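N utilization substance protein B (PDB 3R2C) binds RNA and probably takes part in transcription antitermination of ribosomal RNA genes by recognising the boxA sequence. Local coordinates at residues K49-D52 with T53-H57; K67-G71 with W72-R76; N124-L127 with S128-K132. One frame throughout, in Å; residues are numbered along the deposited sequence. Where two conformers were deposited one is given.

Contact 1. Residues K49-D52 with T53-H57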
loop_
_atom_site.group_PDB
_atom_site.type_symbol
_atom_site.label_atom_id
_atom_site.label_comp_id
_atom_site.label_asym_id
_atom_site.label_seq_id
_atom_site.Cartn_x
_atom_site.Cartn_y
_atom_site.Cartn_z
ATOM N N LYS A 49 -3.650 -14.805 -5.627
ATOM C CA LYS A 49 -2.936 -15.711 -4.733
ATOM C C LYS A 49 -1.986 -14.959 -3.784
ATOM O O LYS A 49 -1.911 -15.289 -2.600
ATOM C CB LYS A 49 -2.166 -16.755 -5.534
ATOM C CG LYS A 49 -1.576 -17.867 -4.673
ATOM C CD LYS A 49 -1.309 -19.100 -5.508
ATOM C CE LYS A 49 -0.337 -18.785 -6.612
ATOM N NZ LYS A 49 0.959 -18.342 -6.043
ATOM N N LEU A 50 -1.285 -13.946 -4.293
ATOM C CA LEU A 50 -0.431 -13.100 -3.453
ATOM C C LEU A 50 -1.257 -12.420 -2.379
ATOM O O LEU A 50 -0.882 -12.439 -1.209
ATOM C CB LEU A 50 0.275 -12.020 -4.277
ATOM C CG LEU A 50 1.320 -12.528 -5.262
ATOM C CD1 LEU A 50 1.748 -11.394 -6.228
ATOM C CD2 LEU A 50 2.509 -13.090 -4.505
ATOM N N VAL A 51 -2.372 -11.815 -2.780
ATOM C CA VAL A 51 -3.235 -11.115 -1.824
ATOM C C VAL A 51 -3.804 -12.102 -0.815
ATOM O O VAL A 51 -3.775 -11.857 0.398
ATOM C CB VAL A 51 -4.386 -10.344 -2.517
ATOM C CG1 VAL A 51 -5.407 -9.854 -1.479
ATOM C CG2 VAL A 51 -3.827 -9.156 -3.303
ATOM N N ASP A 52 -4.305 -13.231 -1.297
ATOM C CA ASP A 52 -4.910 -14.212 -0.385
ATOM C C ASP A 52 -3.894 -14.712 0.645
ATOM O O ASP A 52 -4.231 -14.944 1.816
ATOM C CB ASP A 52 -5.487 -15.406 -1.156
ATOM C CG ASP A 52 -6.742 -15.044 -1.940
ATOM O OD1 ASP A 52 -7.312 -13.953 -1.699
ATOM O OD2 ASP A 52 -7.165 -15.859 -2.792
ATOM N N THR A 53 -2.653 -14.861 0.204
ATOM C CA THR A 53 -1.592 -15.399 1.048
ATOM C C THR A 53 -1.197 -14.403 2.129
ATOM O O THR A 53 -1.103 -14.766 3.306
ATOM C CB THR A 53 -0.329 -15.742 0.222
ATOM O OG1 THR A 53 -0.635 -16.771 -0.719
ATOM C CG2 THR A 53 0.804 -16.211 1.123
ATOM N N ALA A 54 -0.972 -13.154 1.731
ATOM C CA ALA A 54 -0.613 -12.097 2.677
ATOM C C ALA A 54 -1.714 -11.888 3.709
ATOM O O ALA A 54 -1.439 -11.701 4.894
ATOM C CB ALA A 54 -0.341 -10.774 1.942
ATOM N N VAL A 55 -2.963 -11.885 3.258
ATOM C CA VAL A 55 -4.078 -11.621 4.168
ATOM C C VAL A 55 -4.244 -12.756 5.178
ATOM O O VAL A 55 -4.387 -12.534 6.388
ATOM C CB VAL A 55 -5.397 -11.448 3.398
ATOM C CG1 VAL A 55 -6.604 -11.582 4.359
ATOM C CG2 VAL A 55 -5.424 -10.114 2.663
ATOM N N ARG A 56 -4.207 -13.985 4.686
ATOM C CA ARG A 56 -4.406 -15.148 5.540
ATOM C C ARG A 56 -3.257 -15.367 6.541
ATOM O O ARG A 56 -3.445 -16.004 7.578
ATOM C CB ARG A 56 -4.617 -16.399 4.680
ATOM C CG ARG A 56 -4.391 -17.715 5.424
ATOM C CD ARG A 56 -4.602 -18.924 4.520
ATOM N NE ARG A 56 -3.332 -19.509 4.100
ATOM C CZ ARG A 56 -2.861 -19.487 2.856
ATOM N NH1 ARG A 56 -3.558 -18.920 1.877
ATOM N NH2 ARG A 56 -1.687 -20.048 2.592
ATOM N N HIS A 57 -2.068 -14.865 6.224
ATOM C CA HIS A 57 -0.929 -14.992 7.131
ATOM C C HIS A 57 -0.465 -13.656 7.724
ATOM O O HIS A 57 0.659 -13.530 8.212
ATOM C CB HIS A 57 0.216 -15.659 6.378
ATOM C CG HIS A 57 -0.100 -17.057 5.960
ATOM N ND1 HIS A 57 -0.227 -18.090 6.864
ATOM C CD2 HIS A 57 -0.325 -17.597 4.739
ATOM C CE1 HIS A 57 -0.515 -19.205 6.219
ATOM N NE2 HIS A 57 -0.575 -18.934 4.927
#

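Contact 2. Residues K67-G71 with W72-R76. With nucleotides of chain E.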
loop_
_atom_site.group_PDB
_atom_site.type_symbol
_atom_site.label_atom_id
_atom_site.label_comp_id
_atom_site.label_asym_id
_atom_site.label_seq_id
_atom_site.Cartn_x
_atom_site.Cartn_y
_atom_site.Cartn_z
ATOM N N LYS A 67 10.504 -8.835 13.999
ATOM C CA LYS A 67 11.705 -9.481 14.514
ATOM C C LYS A 67 12.985 -8.855 13.956
ATOM O O LYS A 67 14.038 -8.952 14.578
ATOM C CB LYS A 67 11.678 -10.978 14.212
ATOM C CG LYS A 67 12.822 -11.759 14.839
ATOM C CD LYS A 67 12.504 -13.248 14.898
ATOM C CE LYS A 67 13.503 -14.003 15.769
ATOM N NZ LYS A 67 13.167 -15.453 15.886
ATOM N N HIS A 68 12.897 -8.212 12.792
ATOM C CA HIS A 68 14.075 -7.620 12.164
ATOM C C HIS A 68 14.017 -6.105 12.116
ATOM O O HIS A 68 14.747 -5.492 11.358
ATOM C CB HIS A 68 14.264 -8.186 10.746
ATOM C CG HIS A 68 14.482 -9.662 10.732
ATOM N ND1 HIS A 68 15.737 -10.229 10.832
ATOM C CD2 HIS A 68 13.606 -10.698 10.692
ATOM C CE1 HIS A 68 15.625 -11.547 10.841
ATOM N NE2 HIS A 68 14.341 -11.855 10.756
ATOM N N LEU A 69 13.150 -5.501 12.920
ATOM C CA LEU A 69 13.042 -4.046 12.945
ATOM C C LEU A 69 13.769 -3.472 14.155
ATOM O O LEU A 69 13.667 -2.286 14.432
ATOM C CB LEU A 69 11.577 -3.587 12.944
ATOM C CG LEU A 69 10.837 -3.640 11.606
ATOM C CD1 LEU A 69 9.462 -3.004 11.726
ATOM C CD2 LEU A 69 11.656 -2.976 10.493
ATOM N N LYS A 70 14.494 -4.314 14.878
ATOM C CA LYS A 70 15.377 -3.820 15.927
ATOM C C LYS A 70 14.603 -3.049 16.999
ATOM O O LYS A 70 15.070 -2.033 17.514
ATOM C CB LYS A 70 16.468 -2.947 15.298
ATOM C CG LYS A 70 17.409 -3.733 14.376
ATOM C CD LYS A 70 18.129 -2.839 13.374
ATOM C CE LYS A 70 19.270 -3.584 12.687
ATOM N NZ LYS A 70 19.911 -2.774 11.610
ATOM N N GLY A 71 13.406 -3.536 17.316
ATOM C CA GLY A 71 12.638 -3.028 18.439
ATOM C C GLY A 71 11.482 -2.112 18.064
ATOM O O GLY A 71 10.593 -1.872 18.883
ATOM N N TRP A 72 11.490 -1.578 16.848
ATOM C CA TRP A 72 10.400 -0.722 16.398
ATOM C C TRP A 72 9.111 -1.545 16.210
ATOM O O TRP A 72 9.154 -2.741 15.904
ATOM C CB TRP A 72 10.817 0.085 15.158
ATOM C CG TRP A 72 12.103 0.901 15.385
ATOM C CD1 TRP A 72 13.387 0.434 15.320
ATOM C CD2 TRP A 72 12.214 2.304 15.708
ATOM N NE1 TRP A 72 14.281 1.444 15.578
ATOM C CE2 TRP A 72 13.590 2.601 15.820
ATOM C CE3 TRP A 72 11.287 3.333 15.914
ATOM C CZ2 TRP A 72 14.062 3.882 16.127
ATOM C CZ3 TRP A 72 11.759 4.609 16.221
ATOM C CH2 TRP A 72 13.134 4.869 16.323
ATOM N N SER A 73 7.970 -0.897 16.406
ATOM C CA SER A 73 6.700 -1.521 16.081
ATOM C C SER A 73 6.461 -1.306 14.568
ATOM O O SER A 73 6.997 -0.359 13.961
ATOM C CB SER A 73 5.551 -0.981 16.959
ATOM O OG SER A 73 5.525 0.436 17.036
ATOM N N ILE A 74 5.704 -2.206 13.945
ATOM C CA ILE A 74 5.543 -2.153 12.493
ATOM C C ILE A 74 4.716 -0.934 12.064
ATOM O O ILE A 74 4.793 -0.499 10.918
ATOM C CB ILE A 74 4.918 -3.455 11.950
ATOM C CG1 ILE A 74 5.256 -3.632 10.461
ATOM C CG2 ILE A 74 3.414 -3.463 12.199
ATOM C CD1 ILE A 74 4.783 -4.965 9.869
ATOM N N ASP A 75 3.955 -0.352 12.987
ATOM C CA ASP A 75 3.238 0.884 12.670
ATOM C C ASP A 75 4.178 2.080 12.410
ATOM O O ASP A 75 3.739 3.108 11.904
ATOM C CB ASP A 75 2.191 1.217 13.741
ATOM C CG ASP A 75 2.782 1.327 15.153
ATOM O OD1 ASP A 75 3.985 1.629 15.316
ATOM O OD2 ASP A 75 2.007 1.132 16.111
ATOM N N ARG A 76 5.464 1.938 12.730
ATOM C CA ARG A 76 6.460 2.984 12.432
ATOM C C ARG A 76 6.731 3.144 10.946
ATOM O O ARG A 76 7.061 4.233 10.478
ATOM C CB ARG A 76 7.802 2.652 13.077
ATOM C CG ARG A 76 7.840 2.786 14.555
ATOM C CD ARG A 76 8.335 4.159 14.953
ATOM N NE ARG A 76 8.189 4.369 16.392
ATOM C CZ ARG A 76 8.430 5.520 17.000
ATOM N NH1 ARG A 76 8.839 6.567 16.297
ATOM N NH2 ARG A 76 8.251 5.627 18.312
ATOM P P U E 7 21.622 -1.807 5.140
ATOM O OP1 U E 7 22.330 -0.604 4.658
ATOM O OP2 U E 7 22.361 -2.806 5.944
ATOM O "O5'" U E 7 20.291 -1.381 5.897
ATOM C "C5'" U E 7 19.479 -0.330 5.399
ATOM C "C4'" U E 7 18.380 0.025 6.373
ATOM O "O4'" U E 7 17.666 -1.185 6.764
ATOM C "C3'" U E 7 18.847 0.681 7.672
ATOM O "O3'" U E 7 17.866 1.619 8.106
ATOM C "C2'" U E 7 18.875 -0.481 8.645
ATOM O "O2'" U E 7 18.761 -0.106 10.002
ATOM C "C1'" U E 7 17.666 -1.284 8.174
ATOM N N1 U E 7 17.710 -2.706 8.549
ATOM C C2 U E 7 16.847 -3.081 9.561
ATOM O O2 U E 7 16.079 -2.306 10.111
ATOM N N3 U E 7 16.914 -4.400 9.905
ATOM C C4 U E 7 17.729 -5.364 9.363
ATOM O O4 U E 7 17.637 -6.504 9.810
ATOM C C5 U E 7 18.610 -4.903 8.330
ATOM C C6 U E 7 18.574 -3.612 7.967
HETATM O O HOH W 1 10.926 -4.785 16.456
#

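Contact 3. Residues N124-L127 with S128-K132. With nucleotides of chain E.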
loop_
_atom_site.group_PDB
_atom_site.type_symbol
_atom_site.label_atom_id
_atom_site.label_comp_id
_atom_site.label_asym_id
_atom_site.label_seq_id
_atom_site.Cartn_x
_atom_site.Cartn_y
_atom_site.Cartn_z
ATOM N N ASN A 124 14.816 -3.008 1.065
ATOM C CA ASN A 124 15.727 -4.048 0.598
ATOM C C ASN A 124 16.513 -4.601 1.781
ATOM O O ASN A 124 16.647 -5.809 1.928
ATOM C CB ASN A 124 16.680 -3.535 -0.483
ATOM C CG ASN A 124 17.380 -4.670 -1.220
ATOM O OD1 ASN A 124 16.841 -5.231 -2.161
ATOM N ND2 ASN A 124 18.575 -5.022 -0.773
ATOM N N GLY A 125 16.986 -3.705 2.644
ATOM C CA GLY A 125 17.793 -4.084 3.789
ATOM C C GLY A 125 17.033 -4.967 4.764
ATOM O O GLY A 125 17.548 -5.994 5.206
ATOM N N VAL A 126 15.804 -4.581 5.104
ATOM C CA VAL A 126 14.977 -5.422 5.976
ATOM C C VAL A 126 14.624 -6.767 5.318
ATOM O O VAL A 126 14.770 -7.826 5.924
ATOM C CB VAL A 126 13.675 -4.704 6.399
ATOM C CG1 VAL A 126 12.783 -5.649 7.208
ATOM C CG2 VAL A 126 13.990 -3.444 7.217
ATOM N N LEU A 127 14.144 -6.732 4.081
ATOM C CA LEU A 127 13.713 -7.959 3.418
ATOM C C LEU A 127 14.870 -8.944 3.243
ATOM O O LEU A 127 14.673 -10.158 3.311
ATOM C CB LEU A 127 13.092 -7.663 2.045
ATOM C CG LEU A 127 12.323 -8.845 1.428
ATOM C CD1 LEU A 127 11.175 -9.307 2.354
ATOM C CD2 LEU A 127 11.751 -8.477 0.052
ATOM N N SER A 128 16.069 -8.423 3.006
ATOM C CA SER A 128 17.246 -9.265 2.860
ATOM C C SER A 128 17.582 -10.004 4.153
ATOM O O SER A 128 17.939 -11.178 4.128
ATOM C CB SER A 128 18.452 -8.427 2.427
ATOM O OG SER A 128 19.551 -9.276 2.149
ATOM N N ALA A 129 17.499 -9.301 5.280
ATOM C CA ALA A 129 17.721 -9.920 6.582
ATOM C C ALA A 129 16.662 -10.984 6.872
ATOM O O ALA A 129 16.974 -12.065 7.367
ATOM C CB ALA A 129 17.710 -8.862 7.677
ATOM N N ILE A 130 15.404 -10.678 6.566
ATOM C CA ILE A 130 14.324 -11.626 6.784
ATOM C C ILE A 130 14.606 -12.880 5.973
ATOM O O ILE A 130 14.483 -14.000 6.472
ATOM C CB ILE A 130 12.955 -11.045 6.337
ATOM C CG1 ILE A 130 12.487 -9.971 7.321
ATOM C CG2 ILE A 130 11.897 -12.159 6.236
ATOM C CD1 ILE A 130 11.319 -9.129 6.784
ATOM N N TYR A 131 14.988 -12.684 4.715
ATOM C CA TYR A 131 15.206 -13.802 3.809
ATOM C C TYR A 131 16.404 -14.657 4.245
ATOM O O TYR A 131 16.368 -15.878 4.146
ATOM C CB TYR A 131 15.418 -13.307 2.373
ATOM C CG TYR A 131 15.373 -14.425 1.364
ATOM C CD1 TYR A 131 14.251 -15.238 1.261
ATOM C CD2 TYR A 131 16.449 -14.673 0.515
ATOM C CE1 TYR A 131 14.198 -16.269 0.346
ATOM C CE2 TYR A 131 16.406 -15.708 -0.408
ATOM C CZ TYR A 131 15.272 -16.497 -0.489
ATOM O OH TYR A 131 15.217 -17.530 -1.399
ATOM N N LYS A 132 17.466 -14.032 4.725
ATOM C CA LYS A 132 18.642 -14.813 5.091
ATOM C C LYS A 132 18.377 -15.632 6.352
ATOM O O LYS A 132 18.872 -16.748 6.488
ATOM C CB LYS A 132 19.874 -13.928 5.261
ATOM C CG LYS A 132 20.771 -13.915 4.028
ATOM C CD LYS A 132 20.261 -12.955 2.970
ATOM C CE LYS A 132 21.146 -11.726 2.880
ATOM N NZ LYS A 132 21.331 -11.040 4.188
ATOM P P C E 6 22.284 -1.006 -1.648
ATOM O OP1 C E 6 22.344 0.423 -1.296
ATOM O OP2 C E 6 23.502 -1.658 -2.160
ATOM O "O5'" C E 6 21.726 -1.854 -0.409
ATOM C "C5'" C E 6 20.588 -1.418 0.332
ATOM C "C4'" C E 6 20.376 -2.270 1.564
ATOM O "O4'" C E 6 20.174 -3.648 1.151
ATOM C "C3'" C E 6 21.551 -2.296 2.545
ATOM O "O3'" C E 6 21.058 -2.582 3.854
ATOM C "C2'" C E 6 22.349 -3.489 2.036
ATOM O "O2'" C E 6 23.246 -4.045 2.974
ATOM C "C1'" C E 6 21.221 -4.458 1.676
ATOM N N1 C E 6 21.573 -5.469 0.657
ATOM C C2 C E 6 21.637 -6.820 1.016
ATOM O O2 C E 6 21.419 -7.126 2.192
ATOM N N3 C E 6 21.929 -7.752 0.081
ATOM C C4 C E 6 22.157 -7.365 -1.177
ATOM N N4 C E 6 22.445 -8.302 -2.079
ATOM C C5 C E 6 22.105 -6.001 -1.572
ATOM C C6 C E 6 21.810 -5.098 -0.633
ATOM P P U E 4 20.179 -11.342 -7.503
ATOM O OP1 U E 4 21.092 -10.627 -8.419
ATOM O OP2 U E 4 20.686 -12.506 -6.741
ATOM O "O5'" U E 4 19.503 -10.314 -6.513
ATOM C "C5'" U E 4 18.658 -9.292 -6.996
ATOM C "C4'" U E 4 18.468 -8.248 -5.949
ATOM O "O4'" U E 4 17.751 -8.822 -4.837
ATOM C "C3'" U E 4 19.748 -7.721 -5.332
ATOM O "O3'" U E 4 20.348 -6.722 -6.137
ATOM C "C2'" U E 4 19.281 -7.237 -3.959
ATOM O "O2'" U E 4 18.656 -5.965 -4.061
ATOM C "C1'" U E 4 18.203 -8.265 -3.627
ATOM N N1 U E 4 18.678 -9.364 -2.755
ATOM C C2 U E 4 18.973 -9.085 -1.437
ATOM O O2 U E 4 18.952 -7.963 -0.962
ATOM N N3 U E 4 19.342 -10.171 -0.687
ATOM C C4 U E 4 19.406 -11.483 -1.094
ATOM O O4 U E 4 19.746 -12.339 -0.278
ATOM C C5 U E 4 19.049 -11.708 -2.459
ATOM C C6 U E 4 18.693 -10.660 -3.213
ATOM P P U E 7 21.622 -1.807 5.140
ATOM O OP1 U E 7 22.330 -0.604 4.658
ATOM O OP2 U E 7 22.361 -2.806 5.944
ATOM O "O5'" U E 7 20.291 -1.381 5.897
ATOM C "C5'" U E 7 19.479 -0.330 5.399
ATOM C "C4'" U E 7 18.380 0.025 6.373
ATOM O "O4'" U E 7 17.666 -1.185 6.764
ATOM C "C3'" U E 7 18.847 0.681 7.672
ATOM O "O3'" U E 7 17.866 1.619 8.106
ATOM C "C2'" U E 7 18.875 -0.481 8.645
ATOM O "O2'" U E 7 18.761 -0.106 10.002
ATOM C "C1'" U E 7 17.666 -1.284 8.174
ATOM N N1 U E 7 17.710 -2.706 8.549
ATOM C C2 U E 7 16.847 -3.081 9.561
ATOM O O2 U E 7 16.079 -2.306 10.111
ATOM N N3 U E 7 16.914 -4.400 9.905
ATOM C C4 U E 7 17.729 -5.364 9.363
ATOM O O4 U E 7 17.637 -6.504 9.810
ATOM C C5 U E 7 18.610 -4.903 8.330
ATOM C C6 U E 7 18.574 -3.612 7.967
#

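Contact 1. Residues K49-D52 with T53-H57
K49-D52 and T53-R56 form the closing turns of helix 41-56, joined by regular i to i+4 bonds: T53 N to K49 O, A54 N to L50 O (N-H...O angle 171°), V55 N to V51 O and R56 N to D52 O. T53 adds a bond of its own. Its OG1 donates to K49 O at 2.7 Å, while T53 N reaches the same K49 O at 2.9 Å. The two donors come from opposite faces of the carbonyl plane. The hydroxyl gets there because OG1 sits beside its own backbone N (chi1 -63°), which turns it back along the helix. On another side of the helix V51 and V55 lie side by side and point the same way. V51 CG1 meets V55 CG2 at 4.2 Å, and V55 CG2 also rests 3.3 Å from V51 O. V51 and A54 pack on A11 and L15 of helix 3-21, L50 and T53 on L87 and A90 of helix 79-94. With an alanine at T53, K49 O would probably be left with the backbone donor alone, and a gap would be likely to open beside A90 and F94. H57 follows the helix and leaves its conformation, and its ring stacks on F94. The hydroxyl of buried T53 thus finds its acceptor inside its own helix.

Contact 2. Residues K67-G71 with W72-R76
L69 and W72 close a type I' beta turn, with K70 and G71 at its two corners. The closing bond, W72 N to L69 O, is straight (167°) but weak at 3.3 Å. Both corner residues have positive phi. At G71, where phi is 104°, a side chain would be jammed against K70 O. A water bridges the turn: it accepts a weak bond from G71 N and donates to W72 O at 2.8 Å.

The tight part is round L69, which is buried. Its CB lies 4.4 Å from W72 CB. Its CG stands beside the backbone N (chi1 -77°), and from there CD1 extends to I74, 4.1 Å from its CA, and also touches I74 CG1. The loose part lies toward solvent. The W72 side chain is exposed and was modelled in two conformers; in the one given, L69 O lies in plane at the edge of its ring. Further on, S73 OG donates to D75 OD1 at 2.6 Å, from above the carboxylate plane. K70 stretches the other way, over to the RNA. Its NZ makes a weak bond to O2' of U7 of chain E. Firmer is the bond from U7 N3 of chain E to H68 O, at 2.8 Å, which holds the base edge to the protein backbone.

The loop links helix 58-66 to helix 79-94. I74 is tied to both, its N to E66 and its O to R82. H68 leans on A129 and A133 of helix 117-137, and L69 on F122.

Contact 3. Residues N124-L127 with S128-K132
S128, L127 and I130 carry this contact within helix 117-137, and they serve different faces of it. S128 N bonds N124 O at 2.9 Å, and its side chain turns to the RNA. With OG anti to the backbone N (chi1 -174°), the hydroxyl is used twice. It donates to O2 of C6 of chain E at 2.8 Å and accepts from N3 of U4 of chain E at 3.0 Å (N-H...O angle 161°). One turn earlier N124 meets the same two nucleotides. Its OD1 accepts from the U4 O2' hydroxyl of chain E at 2.7 Å. Its ND2 donates to C6 O4' and, in a more bent bond, to U4 O2, both of chain E, so three bonds fix the rotation of the amide. G125 lets the RNA backbone come close, since a side chain there would clash with U7 O5' of chain E.

The I130 and V126 side chains cross obliquely, with I130 CD1 3.8 Å from V126 CG1 and 4.4 Å from L127 CD1. L127 enters the core between F104, L85 and L92, while I130 packs on V89 and I93.

L127 and I130 thus face neighbouring helices, N124 and S128 hydrogen-bond the RNA, and V126 and A129 touch U7 of chain E with apolar atoms. Because S128 OG accepts from an N3-H, which a neutral cytosine lacks, this site probably favours uracil at U4.

Overall arrangement
The contacts follow one another along an all-helical chain: contact 1 at the end of helix 41-56, contact 2 in the loop between helices 58-66 and 79-94, contact 3 on helix 117-137. Contacts 2 and 3 are neighbours, with centres 13 Å apart. H68 CD2 packs on I130 CG1 at 3.6 Å, and L69 CD2 on V126 CG2 at 4.0 Å. Together they grip U7 of chain E on one RNA-binding surface. Contact 1 lies apart: its centre is about 21 Å from that of contact 2 and 20 Å from that of contact 3, its nearest atom about 10 Å from the RNA. Helix 79-94 touches contacts 1 and 3 and so connects helix 41-56 with the RNA-binding side.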